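Local coordinates for protein DyP2 (Amycolatopsis sp. ATCC 39116, PDB 4G2C) that is a multifunctional haem-containing dye peroxidase that probably uses peroxide to oxidise dyes and also binds manganese, in a bacterium that reacts with lignin, at residues Phe215-Gln223 / Gly305-Gly315; Met373-Arg382 / Asp400-Asn409. All coordinates share one frame; numbering follows the deposited sequence.

Interaction 1: Phe215-Gln223 / Gly305-Gly315. With MN (manganese (II) ion), chain D; HEM (protoporphyrin IX containing Fe), chain C.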
loop_
_atom_site.group_PDB
_atom_site.type_symbol
_atom_site.label_atom_id
_atom_site.label_comp_id
_atom_site.label_asym_id
_atom_site.label_seq_id
_atom_site.Cartn_x
_atom_site.Cartn_y
_atom_site.Cartn_z
ATOM N N PHE A 215 -7.964 2.577 -12.192
ATOM C CA PHE A 215 -8.011 1.806 -13.432
ATOM C C PHE A 215 -9.212 0.869 -13.457
ATOM O O PHE A 215 -9.483 0.230 -14.487
ATOM C CB PHE A 215 -6.723 1.004 -13.663
ATOM C CG PHE A 215 -5.492 1.855 -13.824
ATOM C CD1 PHE A 215 -5.577 3.144 -14.318
ATOM C CD2 PHE A 215 -4.249 1.361 -13.470
ATOM C CE1 PHE A 215 -4.429 3.928 -14.465
ATOM C CE2 PHE A 215 -3.104 2.131 -13.617
ATOM C CZ PHE A 215 -3.199 3.421 -14.117
ATOM N N GLY A 216 -9.916 0.787 -12.328
ATOM C CA GLY A 216 -11.110 -0.036 -12.203
ATOM C C GLY A 216 -10.945 -1.372 -11.479
ATOM O O GLY A 216 -11.894 -2.155 -11.354
ATOM N N TYR A 217 -9.745 -1.644 -10.974
ATOM C CA TYR A 217 -9.474 -2.978 -10.430
ATOM C C TYR A 217 -9.577 -3.001 -8.904
ATOM O O TYR A 217 -9.097 -2.093 -8.228
ATOM C CB TYR A 217 -8.094 -3.477 -10.862
ATOM C CG TYR A 217 -7.944 -3.691 -12.337
ATOM C CD1 TYR A 217 -7.847 -2.607 -13.209
ATOM C CD2 TYR A 217 -7.883 -4.979 -12.873
ATOM C CE1 TYR A 217 -7.700 -2.792 -14.568
ATOM C CE2 TYR A 217 -7.741 -5.178 -14.246
ATOM C CZ TYR A 217 -7.648 -4.079 -15.084
ATOM O OH TYR A 217 -7.515 -4.253 -16.444
ATOM N N VAL A 218 -10.207 -4.046 -8.381
ATOM C CA VAL A 218 -10.204 -4.298 -6.953
ATOM C C VAL A 218 -8.779 -4.127 -6.425
ATOM O O VAL A 218 -7.842 -4.711 -6.940
ATOM C CB VAL A 218 -10.715 -5.715 -6.626
ATOM C CG1 VAL A 218 -10.583 -5.995 -5.127
ATOM C CG2 VAL A 218 -12.160 -5.870 -7.054
ATOM N N ASP A 219 -8.597 -3.300 -5.409
ATOM C CA ASP A 219 -7.247 -3.113 -4.922
ATOM C C ASP A 219 -7.222 -3.397 -3.428
ATOM O O ASP A 219 -8.244 -3.300 -2.757
ATOM C CB ASP A 219 -6.721 -1.713 -5.290
ATOM C CG ASP A 219 -7.382 -0.605 -4.493
ATOM O OD1 ASP A 219 -8.488 -0.817 -3.951
ATOM O OD2 ASP A 219 -6.793 0.492 -4.399
ATOM N N GLY A 220 -6.075 -3.792 -2.903
ATOM C CA GLY A 220 -5.998 -4.106 -1.482
ATOM C C GLY A 220 -6.740 -5.350 -1.020
ATOM O O GLY A 220 -7.307 -5.363 0.066
ATOM N N ARG A 221 -6.729 -6.407 -1.826
ATOM C CA ARG A 221 -7.286 -7.695 -1.411
ATOM C C ARG A 221 -6.260 -8.496 -0.601
ATOM O O ARG A 221 -6.574 -9.092 0.431
ATOM C CB ARG A 221 -7.713 -8.513 -2.641
ATOM C CG ARG A 221 -8.116 -9.957 -2.321
ATOM C CD ARG A 221 -9.315 -9.989 -1.375
ATOM N NE ARG A 221 -9.744 -11.344 -1.030
ATOM C CZ ARG A 221 -9.263 -12.042 -0.010
ATOM N NH1 ARG A 221 -8.311 -11.532 0.754
ATOM N NH2 ARG A 221 -9.728 -13.258 0.243
ATOM N N SER A 222 -5.030 -8.510 -1.091
ATOM C CA SER A 222 -3.994 -9.372 -0.543
ATOM C C SER A 222 -3.130 -8.614 0.445
ATOM O O SER A 222 -2.310 -7.783 0.053
ATOM C CB SER A 222 -3.114 -9.913 -1.673
ATOM O OG SER A 222 -2.097 -10.765 -1.167
ATOM N N GLN A 223 -3.319 -8.914 1.723
ATOM C CA GLN A 223 -2.624 -8.247 2.812
ATOM C C GLN A 223 -1.943 -9.273 3.702
ATOM O O GLN A 223 -2.508 -10.337 3.962
ATOM C CB GLN A 223 -3.631 -7.459 3.665
ATOM C CG GLN A 223 -4.275 -6.256 2.969
ATOM C CD GLN A 223 -3.339 -5.055 2.894
ATOM O OE1 GLN A 223 -2.161 -5.136 3.268
ATOM N NE2 GLN A 223 -3.860 -3.931 2.410
ATOM N N GLY A 305 -6.304 -6.572 -19.886
ATOM C CA GLY A 305 -6.167 -5.792 -18.672
ATOM C C GLY A 305 -5.724 -6.680 -17.529
ATOM O O GLY A 305 -4.834 -6.317 -16.758
ATOM N N ALA A 306 -6.363 -7.838 -17.412
ATOM C CA ALA A 306 -5.984 -8.849 -16.431
ATOM C C ALA A 306 -4.506 -9.224 -16.557
ATOM O O ALA A 306 -3.846 -9.499 -15.555
ATOM C CB ALA A 306 -6.861 -10.084 -16.593
ATOM N N MET A 307 -3.980 -9.236 -17.779
ATOM C CA MET A 307 -2.574 -9.608 -17.981
ATOM C C MET A 307 -1.629 -8.577 -17.388
ATOM O O MET A 307 -0.519 -8.916 -16.972
ATOM C CB MET A 307 -2.243 -9.798 -19.466
ATOM C CG MET A 307 -2.792 -11.061 -20.106
ATOM S SD MET A 307 -2.531 -11.075 -21.914
ATOM C CE MET A 307 -3.609 -12.425 -22.398
ATOM N N LEU A 308 -2.061 -7.317 -17.361
ATOM C CA LEU A 308 -1.239 -6.233 -16.839
ATOM C C LEU A 308 -1.251 -6.245 -15.313
ATOM O O LEU A 308 -0.255 -5.934 -14.664
ATOM C CB LEU A 308 -1.763 -4.870 -17.322
ATOM C CG LEU A 308 -1.892 -4.691 -18.835
ATOM C CD1 LEU A 308 -2.537 -3.329 -19.193
ATOM C CD2 LEU A 308 -0.535 -4.862 -19.470
ATOM N N VAL A 309 -2.401 -6.584 -14.750
ATOM C CA VAL A 309 -2.589 -6.504 -13.312
ATOM C C VAL A 309 -2.410 -7.866 -12.605
ATOM O O VAL A 309 -1.828 -7.933 -11.530
ATOM C CB VAL A 309 -3.967 -5.909 -13.010
ATOM C CG1 VAL A 309 -4.294 -6.055 -11.531
ATOM C CG2 VAL A 309 -3.989 -4.437 -13.456
ATOM N N GLY A 310 -2.898 -8.938 -13.230
ATOM C CA GLY A 310 -2.822 -10.262 -12.644
ATOM C C GLY A 310 -4.170 -10.670 -12.095
ATOM O O GLY A 310 -4.350 -11.784 -11.599
ATOM N N ARG A 311 -5.110 -9.730 -12.148
ATOM C CA ARG A 311 -6.507 -9.995 -11.830
ATOM C C ARG A 311 -7.382 -9.224 -12.817
ATOM O O ARG A 311 -6.968 -8.203 -13.349
ATOM C CB ARG A 311 -6.856 -9.535 -10.419
ATOM C CG ARG A 311 -6.158 -10.222 -9.256
ATOM C CD ARG A 311 -6.545 -9.511 -7.917
ATOM N NE ARG A 311 -5.908 -10.080 -6.725
ATOM C CZ ARG A 311 -6.476 -10.966 -5.906
ATOM N NH1 ARG A 311 -7.725 -11.394 -6.126
ATOM N NH2 ARG A 311 -5.799 -11.416 -4.852
ATOM N N PHE A 312 -8.585 -9.721 -13.067
ATOM C CA PHE A 312 -9.610 -8.943 -13.759
ATOM C C PHE A 312 -10.101 -7.818 -12.844
ATOM O O PHE A 312 -9.844 -7.812 -11.640
ATOM C CB PHE A 312 -10.785 -9.847 -14.166
ATOM C CG PHE A 312 -10.411 -10.879 -15.181
ATOM C CD1 PHE A 312 -10.458 -10.587 -16.535
ATOM C CD2 PHE A 312 -9.962 -12.130 -14.784
ATOM C CE1 PHE A 312 -10.097 -11.534 -17.471
ATOM C CE2 PHE A 312 -9.592 -13.077 -15.712
ATOM C CZ PHE A 312 -9.660 -12.780 -17.059
ATOM N N GLU A 313 -10.817 -6.864 -13.410
ATOM C CA GLU A 313 -11.329 -5.769 -12.600
ATOM C C GLU A 313 -12.044 -6.200 -11.316
ATOM O O GLU A 313 -12.015 -5.464 -10.311
ATOM C CB GLU A 313 -12.175 -4.820 -13.444
ATOM C CG GLU A 313 -11.292 -3.891 -14.255
ATOM C CD GLU A 313 -11.919 -3.477 -15.568
ATOM O OE1 GLU A 313 -12.995 -2.828 -15.537
ATOM O OE2 GLU A 313 -11.327 -3.810 -16.632
ATOM N N ASP A 314 -12.599 -7.412 -11.316
ATOM C CA ASP A 314 -13.537 -7.815 -10.260
ATOM C C ASP A 314 -13.080 -8.485 -8.938
ATOM O O ASP A 314 -13.947 -8.899 -8.192
ATOM C CB ASP A 314 -14.737 -8.599 -10.833
ATOM C CG ASP A 314 -14.388 -10.020 -11.182
ATOM O OD1 ASP A 314 -13.188 -10.282 -11.372
ATOM O OD2 ASP A 314 -15.308 -10.872 -11.270
ATOM N N GLY A 315 -11.805 -8.697 -8.624
ATOM C CA GLY A 315 -10.740 -9.057 -9.497
ATOM C C GLY A 315 -10.489 -10.565 -9.264
ATOM O O GLY A 315 -9.867 -11.016 -8.285
HETATM MN MN MN D . -10.622 -3.897 -18.739
HETATM C CHA HEM C . -1.873 -5.573 -5.411
HETATM C CHB HEM C . -2.884 -1.717 -8.193
HETATM C CHC HEM C . 1.063 0.583 -6.543
HETATM C CHD HEM C . 2.462 -3.531 -4.411
HETATM C C1A HEM C . -2.503 -4.728 -6.294
HETATM C C2A HEM C . -3.753 -5.003 -6.970
HETATM C C3A HEM C . -4.027 -3.935 -7.729
HETATM C C4A HEM C . -2.969 -2.954 -7.561
HETATM C CMA HEM C . -5.255 -3.756 -8.639
HETATM C CAA HEM C . -4.589 -6.304 -6.810
HETATM C CBA HEM C . -5.487 -6.182 -5.575
HETATM C CGA HEM C . -4.772 -6.593 -4.309
HETATM O O1A HEM C . -4.224 -7.708 -4.237
HETATM O O2A HEM C . -4.740 -5.804 -3.342
HETATM C C1B HEM C . -1.912 -0.744 -8.013
HETATM C C2B HEM C . -1.848 0.582 -8.627
HETATM C C3B HEM C . -0.749 1.203 -8.155
HETATM C C4B HEM C . -0.095 0.315 -7.225
HETATM C CMB HEM C . -2.867 1.136 -9.655
HETATM C CAB HEM C . -0.220 2.622 -8.461
HETATM C CBB HEM C . -1.026 3.565 -8.954
HETATM C C1C HEM C . 1.824 -0.359 -5.887
HETATM C C2C HEM C . 3.189 -0.179 -5.421
HETATM C C3C HEM C . 3.562 -1.319 -4.816
HETATM C C4C HEM C . 2.451 -2.246 -4.889
HETATM C CMC HEM C . 4.036 1.118 -5.565
HETATM C CAC HEM C . 4.939 -1.644 -4.186
HETATM C CBC HEM C . 6.043 -0.961 -4.526
HETATM C C1D HEM C . 1.416 -4.429 -4.433
HETATM C C2D HEM C . 1.410 -5.674 -3.711
HETATM C C3D HEM C . 0.050 -6.282 -4.020
HETATM C C4D HEM C . -0.617 -5.373 -4.898
HETATM C CMD HEM C . 2.528 -6.238 -2.818
HETATM C CAD HEM C . -0.503 -7.612 -3.548
HETATM C CBD HEM C . 0.220 -8.637 -4.397
HETATM C CGD HEM C . -0.211 -9.962 -3.831
HETATM O O1D HEM C . -0.004 -10.171 -2.606
HETATM O O2D HEM C . -0.799 -10.764 -4.605
HETATM N NA HEM C . -2.060 -3.479 -6.664
HETATM N NB HEM C . -0.825 -0.856 -7.167
HETATM N NC HEM C . 1.405 -1.636 -5.546
HETATM N ND HEM C . 0.211 -4.295 -5.113
HETATM FE FE HEM C . -0.272 -2.595 -6.320
HETATM O O HOH W 1 -9.844 -5.852 -17.766
HETATM O O HOH W 2 -8.277 -6.785 -9.096
#

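Interaction 2: Met373-Arg382 / Asp400-Asn409. With HEM (protoporphyrin IX containing Fe), chain C; ACT (acetate ion), chain O; ACT (acetate ion), chain X.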
loop_
_atom_site.group_PDB
_atom_site.type_symbol
_atom_site.label_atom_id
_atom_site.label_comp_id
_atom_site.label_asym_id
_atom_site.label_seq_id
_atom_site.Cartn_x
_atom_site.Cartn_y
_atom_site.Cartn_z
ATOM N N MET A 373 4.540 -6.559 2.418
ATOM C CA MET A 373 4.284 -5.460 3.321
ATOM C C MET A 373 2.801 -5.123 3.455
ATOM O O MET A 373 1.999 -5.448 2.596
ATOM C CB MET A 373 5.065 -4.231 2.847
ATOM C CG MET A 373 4.332 -3.437 1.796
ATOM S SD MET A 373 5.417 -2.494 0.744
ATOM C CE MET A 373 6.284 -3.804 -0.128
ATOM N N ALA A 374 2.466 -4.459 4.556
ATOM C CA ALA A 374 1.139 -3.923 4.797
ATOM C C ALA A 374 0.861 -2.659 3.968
ATOM O O ALA A 374 1.483 -1.622 4.180
ATOM C CB ALA A 374 0.998 -3.596 6.259
ATOM N N ARG A 375 -0.091 -2.746 3.047
ATOM C CA ARG A 375 -0.473 -1.605 2.223
ATOM C C ARG A 375 -1.693 -0.929 2.847
ATOM O O ARG A 375 -2.644 -1.604 3.260
ATOM C CB ARG A 375 -0.786 -2.058 0.794
ATOM C CG ARG A 375 0.398 -2.706 0.040
ATOM C CD ARG A 375 -0.018 -3.190 -1.384
ATOM N NE ARG A 375 -0.907 -4.351 -1.287
ATOM C CZ ARG A 375 -2.028 -4.532 -1.974
ATOM N NH1 ARG A 375 -2.433 -3.632 -2.877
ATOM N NH2 ARG A 375 -2.744 -5.631 -1.755
ATOM N N ARG A 376 -1.664 0.400 2.913
ATOM C CA ARG A 376 -2.740 1.162 3.542
ATOM C C ARG A 376 -3.092 2.390 2.714
ATOM O O ARG A 376 -3.432 3.434 3.271
ATOM C CB ARG A 376 -2.301 1.625 4.935
ATOM C CG ARG A 376 -1.840 0.502 5.852
ATOM C CD ARG A 376 -3.032 -0.270 6.404
ATOM N NE ARG A 376 -2.604 -1.260 7.385
ATOM C CZ ARG A 376 -2.512 -2.568 7.146
ATOM N NH1 ARG A 376 -2.839 -3.050 5.950
ATOM N NH2 ARG A 376 -2.100 -3.394 8.106
ATOM N N GLY A 377 -3.002 2.271 1.390
ATOM C CA GLY A 377 -3.196 3.401 0.500
ATOM C C GLY A 377 -4.639 3.849 0.385
ATOM O O GLY A 377 -5.557 3.161 0.827
ATOM N N GLN A 378 -4.845 5.027 -0.192
ATOM C CA GLN A 378 -6.196 5.477 -0.504
ATOM C C GLN A 378 -6.159 6.244 -1.812
ATOM O O GLN A 378 -5.192 6.969 -2.085
ATOM C CB GLN A 378 -6.776 6.330 0.631
ATOM C CG GLN A 378 -8.249 6.723 0.472
ATOM C CD GLN A 378 -9.164 5.545 0.200
ATOM O OE1 GLN A 378 -9.182 5.008 -0.905
ATOM N NE2 GLN A 378 -9.934 5.141 1.205
ATOM N N THR A 379 -7.182 6.043 -2.644
ATOM C CA THR A 379 -7.283 6.792 -3.901
ATOM C C THR A 379 -7.521 8.292 -3.684
ATOM O O THR A 379 -8.062 8.717 -2.659
ATOM C CB THR A 379 -8.418 6.249 -4.790
ATOM O OG1 THR A 379 -9.591 6.017 -3.993
ATOM C CG2 THR A 379 -7.992 4.946 -5.457
ATOM N N TYR A 380 -7.130 9.094 -4.658
ATOM C CA TYR A 380 -7.479 10.506 -4.620
ATOM C C TYR A 380 -8.034 10.992 -5.952
ATOM O O TYR A 380 -7.797 10.389 -7.003
ATOM C CB TYR A 380 -6.269 11.345 -4.234
ATOM C CG TYR A 380 -5.236 11.472 -5.324
ATOM C CD1 TYR A 380 -5.313 12.499 -6.264
ATOM C CD2 TYR A 380 -4.172 10.572 -5.417
ATOM C CE1 TYR A 380 -4.354 12.629 -7.268
ATOM C CE2 TYR A 380 -3.209 10.698 -6.414
ATOM C CZ TYR A 380 -3.307 11.729 -7.335
ATOM O OH TYR A 380 -2.362 11.867 -8.331
ATOM N N GLY A 381 -8.754 12.107 -5.896
ATOM C CA GLY A 381 -9.306 12.722 -7.084
ATOM C C GLY A 381 -10.800 12.470 -7.226
ATOM O O GLY A 381 -11.345 11.507 -6.683
ATOM N N ARG A 382 -11.477 13.348 -7.954
ATOM C CA ARG A 382 -12.879 13.115 -8.261
ATOM C C ARG A 382 -13.028 12.974 -9.761
ATOM O O ARG A 382 -12.322 13.622 -10.527
ATOM C CB ARG A 382 -13.766 14.241 -7.724
ATOM C CG ARG A 382 -13.859 14.301 -6.200
ATOM C CD ARG A 382 -14.940 15.285 -5.761
ATOM N NE ARG A 382 -15.301 15.145 -4.351
ATOM C CZ ARG A 382 -16.205 14.279 -3.891
ATOM N NH1 ARG A 382 -16.836 13.457 -4.730
ATOM N NH2 ARG A 382 -16.473 14.228 -2.590
ATOM N N ASP A 400 -4.699 14.019 -12.293
ATOM C CA ASP A 400 -5.324 14.598 -11.095
ATOM C C ASP A 400 -6.248 13.644 -10.349
ATOM O O ASP A 400 -7.023 14.065 -9.483
ATOM C CB ASP A 400 -6.081 15.888 -11.426
ATOM C CG ASP A 400 -5.151 17.040 -11.739
ATOM O OD1 ASP A 400 -3.931 16.895 -11.533
ATOM O OD2 ASP A 400 -5.644 18.096 -12.179
ATOM N N VAL A 401 -6.174 12.373 -10.719
ATOM C CA VAL A 401 -6.705 11.288 -9.909
ATOM C C VAL A 401 -5.565 10.277 -9.778
ATOM O O VAL A 401 -4.588 10.320 -10.541
ATOM C CB VAL A 401 -7.868 10.566 -10.610
ATOM C CG1 VAL A 401 -9.009 11.537 -10.954
ATOM C CG2 VAL A 401 -7.342 9.859 -11.856
ATOM N N GLY A 402 -5.683 9.360 -8.830
ATOM C CA GLY A 402 -4.656 8.355 -8.667
ATOM C C GLY A 402 -4.617 7.766 -7.285
ATOM O O GLY A 402 -5.650 7.693 -6.599
ATOM N N LEU A 403 -3.426 7.344 -6.866
ATOM C CA LEU A 403 -3.307 6.654 -5.592
ATOM C C LEU A 403 -2.382 7.348 -4.614
ATOM O O LEU A 403 -1.228 7.639 -4.924
ATOM C CB LEU A 403 -2.852 5.193 -5.791
ATOM C CG LEU A 403 -2.678 4.314 -4.533
ATOM C CD1 LEU A 403 -4.016 4.026 -3.837
ATOM C CD2 LEU A 403 -1.974 2.992 -4.887
ATOM N N LEU A 404 -2.897 7.587 -3.414
ATOM C CA LEU A 404 -2.047 7.980 -2.314
ATOM C C LEU A 404 -1.474 6.668 -1.777
ATOM O O LEU A 404 -2.061 6.041 -0.903
ATOM C CB LEU A 404 -2.838 8.739 -1.238
ATOM C CG LEU A 404 -3.481 10.097 -1.570
ATOM C CD1 LEU A 404 -4.194 10.660 -0.342
ATOM C CD2 LEU A 404 -2.470 11.104 -2.079
ATOM N N PHE A 405 -0.357 6.221 -2.342
ATOM C CA PHE A 405 0.207 4.947 -1.912
ATOM C C PHE A 405 0.756 5.061 -0.496
ATOM O O PHE A 405 1.537 5.958 -0.194
ATOM C CB PHE A 405 1.297 4.457 -2.876
ATOM C CG PHE A 405 1.950 3.162 -2.437
ATOM C CD1 PHE A 405 1.381 1.937 -2.760
ATOM C CD2 PHE A 405 3.113 3.177 -1.675
ATOM C CE1 PHE A 405 1.963 0.748 -2.346
ATOM C CE2 PHE A 405 3.704 1.993 -1.259
ATOM C CZ PHE A 405 3.132 0.773 -1.597
ATOM N N MET A 406 0.337 4.166 0.385
ATOM C CA MET A 406 0.859 4.155 1.754
ATOM C C MET A 406 1.170 2.732 2.192
ATOM O O MET A 406 0.455 1.806 1.814
ATOM C CB MET A 406 -0.146 4.817 2.706
ATOM C CG MET A 406 -0.331 6.304 2.424
ATOM S SD MET A 406 -1.490 7.114 3.523
ATOM C CE MET A 406 -2.993 6.906 2.558
ATOM N N ALA A 407 2.235 2.554 2.979
ATOM C CA ALA A 407 2.594 1.229 3.504
ATOM C C ALA A 407 3.422 1.328 4.779
ATOM O O ALA A 407 4.184 2.272 4.956
ATOM C CB ALA A 407 3.343 0.415 2.455
ATOM N N PHE A 408 3.252 0.354 5.669
ATOM C CA PHE A 408 4.111 0.219 6.831
ATOM C C PHE A 408 5.134 -0.880 6.567
ATOM O O PHE A 408 4.783 -1.942 6.044
ATOM C CB PHE A 408 3.291 -0.094 8.082
ATOM C CG PHE A 408 2.497 1.074 8.587
ATOM C CD1 PHE A 408 3.137 2.174 9.148
ATOM C CD2 PHE A 408 1.118 1.085 8.487
ATOM C CE1 PHE A 408 2.416 3.266 9.613
ATOM C CE2 PHE A 408 0.392 2.164 8.951
ATOM C CZ PHE A 408 1.045 3.264 9.520
ATOM N N ASN A 409 6.397 -0.578 6.876
ATOM C CA ASN A 409 7.525 -1.499 6.769
ATOM C C ASN A 409 8.300 -1.502 8.085
ATOM O O ASN A 409 8.425 -0.456 8.755
ATOM C CB ASN A 409 8.530 -1.035 5.720
ATOM C CG ASN A 409 7.983 -1.030 4.313
ATOM O OD1 ASN A 409 8.699 -0.641 3.398
ATOM N ND2 ASN A 409 6.728 -1.464 4.124
HETATM C CHA HEM C . -1.873 -5.573 -5.411
HETATM C CHB HEM C . -2.884 -1.717 -8.193
HETATM C CHC HEM C . 1.063 0.583 -6.543
HETATM C CHD HEM C . 2.462 -3.531 -4.411
HETATM C C1A HEM C . -2.503 -4.728 -6.294
HETATM C C2A HEM C . -3.753 -5.003 -6.970
HETATM C C3A HEM C . -4.027 -3.935 -7.729
HETATM C C4A HEM C . -2.969 -2.954 -7.561
HETATM C CMA HEM C . -5.255 -3.756 -8.639
HETATM C CAA HEM C . -4.589 -6.304 -6.810
HETATM C CBA HEM C . -5.487 -6.182 -5.575
HETATM C CGA HEM C . -4.772 -6.593 -4.309
HETATM O O1A HEM C . -4.224 -7.708 -4.237
HETATM O O2A HEM C . -4.740 -5.804 -3.342
HETATM C C1B HEM C . -1.912 -0.744 -8.013
HETATM C C2B HEM C . -1.848 0.582 -8.627
HETATM C C3B HEM C . -0.749 1.203 -8.155
HETATM C C4B HEM C . -0.095 0.315 -7.225
HETATM C CMB HEM C . -2.867 1.136 -9.655
HETATM C CAB HEM C . -0.220 2.622 -8.461
HETATM C CBB HEM C . -1.026 3.565 -8.954
HETATM C C1C HEM C . 1.824 -0.359 -5.887
HETATM C C2C HEM C . 3.189 -0.179 -5.421
HETATM C C3C HEM C . 3.562 -1.319 -4.816
HETATM C C4C HEM C . 2.451 -2.246 -4.889
HETATM C CMC HEM C . 4.036 1.118 -5.565
HETATM C CAC HEM C . 4.939 -1.644 -4.186
HETATM C CBC HEM C . 6.043 -0.961 -4.526
HETATM C C1D HEM C . 1.416 -4.429 -4.433
HETATM C C2D HEM C . 1.410 -5.674 -3.711
HETATM C C3D HEM C . 0.050 -6.282 -4.020
HETATM C C4D HEM C . -0.617 -5.373 -4.898
HETATM C CMD HEM C . 2.528 -6.238 -2.818
HETATM C CAD HEM C . -0.503 -7.612 -3.548
HETATM C CBD HEM C . 0.220 -8.637 -4.397
HETATM C CGD HEM C . -0.211 -9.962 -3.831
HETATM O O1D HEM C . -0.004 -10.171 -2.606
HETATM O O2D HEM C . -0.799 -10.764 -4.605
HETATM N NA HEM C . -2.060 -3.479 -6.664
HETATM N NB HEM C . -0.825 -0.856 -7.167
HETATM N NC HEM C . 1.405 -1.636 -5.546
HETATM N ND HEM C . 0.211 -4.295 -5.113
HETATM FE FE HEM C . -0.272 -2.595 -6.320
HETATM C C ACT O . -4.290 -0.229 -0.981
HETATM O O ACT O . -4.404 -0.996 0.009
HETATM O OXT ACT O . -3.140 0.205 -1.253
HETATM C CH3 ACT O . -5.485 0.158 -1.799
HETATM C C ACT X . -5.226 -5.904 7.482
HETATM O O ACT X . -5.525 -4.688 7.458
HETATM O OXT ACT X . -4.009 -6.175 7.664
HETATM C CH3 ACT X . -6.271 -6.968 7.304
HETATM O O HOH W 3 4.609 -4.544 6.758
HETATM O O HOH W 4 -2.571 14.302 -9.818
#

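Interaction 1: Phe215-Gln223 / Gly305-Gly315
Y217 and V218 run beside the turn from F312 to G315, where V218 N donates an almost straight hydrogen bond (163°) to E313 O at 3.0 Å. The ring of Y217 fills the centre of the contact, sandwiched between aliphatic groups: E313 CG sits over the middle of one face, 3.5 Å from the ring centroid, and V309 CG2 covers the opposite face, both as CH-pi contacts. R311 O lies at the ring edge, 3.2 Å from Y217 CE2. Because CG stands anti to the carbonyl carbon (chi1 -64°), the phenol reaches helix 303-309, where Y217 OH comes within 3.0 Å of G305 CA; any beta carbon on G305 would collide with it. At the positive phi of G216 a beta carbon would crowd F215 O; this glycine opens the GXXDG motif of DyP peroxidases, whose aspartate, D219, probably lies on the distal haem side. Having laid its methylene across the ring, E313 bends at chi2 and binds manganese through OE2 at 2.2 Å, with E287 as a further ligand. A water bound to the metal also hydrogen-bonds Y217 OH. An alanine in place of Y217 would probably leave a gap between E313 and V309 and deprive this metal-bound water of its phenolic partner. Toward the other end, V218 CG2 packs 3.3 Å from G315 N. R311 extends past R221, whose CB covers one guanidinium face, and its NH1 donates in plane to G315 O; G331 is its stronger partner. R221 is held by E234 and V330, while S222 OG grips HEM O1D at 2.6 Å. Since Y217 CB also touches the haem methyl CMA (3.6 Å), one tyrosine spans porphyrin edge and metal-bound water, an arrangement consistent with electron transfer between manganese and haem.

Interaction 2: Met373-Arg382 / Asp400-Asn409
Y380 and G402 form one of the antiparallel hydrogen-bonded pairs joining strands 374-380 and 402-409, and here the packing is close. Y380 CG lies between its own backbone N and carbonyl carbon (chi1 73°), which folds the ring over the opposing strand, with Y380 CD2 3.4 Å from G402 C. Glycine suits this site, since a beta carbon would press on the ring. K275 adds a cation-pi contact, and L404 CD2 meets Y380 CD2 at 3.8 Å. Farther along, L404 N donates to Q378 O at 2.7 Å. The strand breaks at R376 and G377, but R376 N still reaches M406 O at 2.8 Å, almost straight (178°) although well above the carbonyl plane. The end near D400 is looser: D400 and R382 are exposed, and a water held by Y380 OH reaches D400 OD1 only weakly. On the haem side, F405 CE1 approaches HEM C2C at 3.4 Å, and L403 CD2 rests near HEM C3B. R375 bends at chi3 (-70°), bringing its guanidinium face over HEM C4D while NH2 donates to propionate oxygen O2A. Arginine fits here, offering a flat face to the porphyrin and an in-plane N-H from NH2, with a weaker bond from NH1. The pair thus sets L403, F405 and R375, probably the distal arginine of this family, against the haem and probably helps to fix its position and rotation.

How the interactions relate
From the N terminus, the chain leaves strand 211-212, at the edge of one antiparallel sheet, and enters loop 215-223. Interaction 1 closes a long excursion through helix 228-237, strand 267-278 and helix 280-293 when helix 303-309 and its following turn return to that loop. Interaction 2 opens later and closes a much shorter connection of 17 residues, without helix or strand, joining 374-380 to 402-409 in the second antiparallel sheet. The two loops follow in series, neither nested nor crossed. They nevertheless meet: S222 O and Q223 NE2 probably hydrogen-bond to R375 NH2 and O, respectively, and both segment pairs touch the same haem.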